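Local coordinates for protein 3-deoxy-d-manno-octulosonic-acid transferase (Acinetobacter baumannii, PDB 4BFC) that probably transfers Kdo (3-deoxy-D-manno-octulosonic acid) from CMP-Kdo to a lipid A precursor during lipopolysaccharide synthesis, this fragment being its C-terminal CMP-Kdo-binding domain, at residues 191-194 / 195-198. Residues are numbered along the deposited sequence; the frame is centred on the assembly and turned at random.
Sequences IWLA and CLAE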
loop_
_atom_site.group_PDB
_atom_site.type_symbol
_atom_site.label_atom_id
_atom_site.label_comp_id
_atom_site.label_asym_id
_atom_site.label_seq_id
_atom_site.Cartn_x
_atom_site.Cartn_y
_atom_site.Cartn_z
ATOM N N ILE A 191 23.774 13.919 11.106
ATOM C CA ILE A 191 22.931 15.068 11.180
ATOM C C ILE A 191 22.217 15.090 12.557
ATOM O O ILE A 191 22.111 16.181 13.194
ATOM C CB ILE A 191 21.895 15.128 9.995
ATOM C CG1 ILE A 191 22.586 15.400 8.632
ATOM C CG2 ILE A 191 20.827 16.134 10.270
ATOM C CD1 ILE A 191 21.733 15.040 7.413
ATOM N N TRP A 192 21.694 13.951 12.999
ATOM C CA TRP A 192 21.016 13.897 14.280
ATOM C C TRP A 192 21.985 14.313 15.396
ATOM O O TRP A 192 21.624 15.120 16.222
ATOM C CB TRP A 192 20.563 12.492 14.584
ATOM C CG TRP A 192 19.241 12.140 13.949
ATOM C CD1 TRP A 192 18.335 12.935 13.255
ATOM C CD2 TRP A 192 18.645 10.834 14.055
ATOM N NE1 TRP A 192 17.196 12.164 12.886
ATOM C CE2 TRP A 192 17.370 10.880 13.335
ATOM C CE3 TRP A 192 19.047 9.637 14.658
ATOM C CZ2 TRP A 192 16.523 9.792 13.319
ATOM C CZ3 TRP A 192 18.205 8.529 14.566
ATOM C CH2 TRP A 192 16.979 8.611 13.910
ATOM N N LEU A 193 23.184 13.742 15.395
ATOM C CA LEU A 193 24.086 14.038 16.519
ATOM C C LEU A 193 24.469 15.507 16.553
ATOM O O LEU A 193 24.614 16.099 17.654
ATOM C CB LEU A 193 25.268 13.096 16.503
ATOM C CG LEU A 193 24.940 11.640 16.676
ATOM C CD1 LEU A 193 26.182 10.832 16.379
ATOM C CD2 LEU A 193 24.411 11.417 18.102
ATOM N N ALA A 194 24.647 16.063 15.361
ATOM C CA ALA A 194 24.905 17.500 15.248
ATOM C C ALA A 194 23.736 18.318 15.762
ATOM O O ALA A 194 23.913 19.182 16.580
ATOM C CB ALA A 194 25.242 17.855 13.822
ATOM N N CYS A 195 22.490 17.973 15.366
ATOM C CA CYS A 195 21.331 18.725 15.867
ATOM C C CYS A 195 21.232 18.707 17.388
ATOM O O CYS A 195 20.916 19.712 18.049
ATOM C CB CYS A 195 20.024 18.137 15.298
ATOM S SG CYS A 195 19.740 18.450 13.541
ATOM N N LEU A 196 21.535 17.569 17.956
ATOM C CA LEU A 196 21.364 17.414 19.385
ATOM C C LEU A 196 22.418 18.233 20.085
ATOM O O LEU A 196 22.170 18.689 21.178
ATOM C CB LEU A 196 21.470 15.950 19.783
ATOM C CG LEU A 196 20.332 14.999 19.384
ATOM C CD1 LEU A 196 20.775 13.562 19.632
ATOM C CD2 LEU A 196 19.053 15.437 20.135
ATOM N N ALA A 197 23.564 18.414 19.419
ATOM C CA ALA A 197 24.632 19.268 20.009
ATOM C C ALA A 197 24.496 20.744 19.733
ATOM O O ALA A 197 25.327 21.527 20.245
ATOM C CB ALA A 197 25.980 18.786 19.486
ATOM N N GLU A 198 23.505 21.168 18.948
ATOM C CA GLU A 198 23.422 22.533 18.391
ATOM C C GLU A 198 22.008 23.105 18.615
ATOM O O GLU A 198 21.239 23.238 17.672
ATOM C CB GLU A 198 23.774 22.532 16.891
ATOM C CG GLU A 198 25.202 22.028 16.628
ATOM C CD GLU A 198 25.625 22.076 15.184
ATOM O OE1 GLU A 198 24.907 22.676 14.360
ATOM O OE2 GLU A 198 26.706 21.520 14.845
#
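W192 meets L196 through its main-chain carbonyl, while its indole is buried among V45, I47, V131 and F133 of the sheet and L62 of helix 54-68. At the edge of that indole, NE1 is hydrogen-bonded to C132 O, which, with the packing around it, helps to fix the rotation of the ring. The other flat group, the carboxylate of E198, stands near A194, with OE2 4.1 Å from A194 CB; the glutamate CG crowds A194 O at 3.1 Å. L196 N bonds to W192 O at 3.0 Å. With chi1 at -71°, L196 CG lies beside its own backbone N and anti to the carbonyl carbon, on the flank of the helix where W192 O is 3.4 Å from it. These residues form the C-terminal part of helix 185-197, which packs on the parallel sheet of a Rossmann-like domain, consistent with the C-terminal half of a GT-B glycosyltransferase. One residue back, C195 N donates to I191 O at 2.8 Å. C195 SG approaches the same oxygen to 3.3 Å and lies alongside I191 CG2; both residues also touch L180. A bound beta-mercaptoethanol comes within about 2 Å of the C195 side chain, consistent with a mixed disulfide. Farther along, A197 N is shared, bonding to L193 O and weakly to A194 O, before E198 takes the N-cap position of helix 199-214.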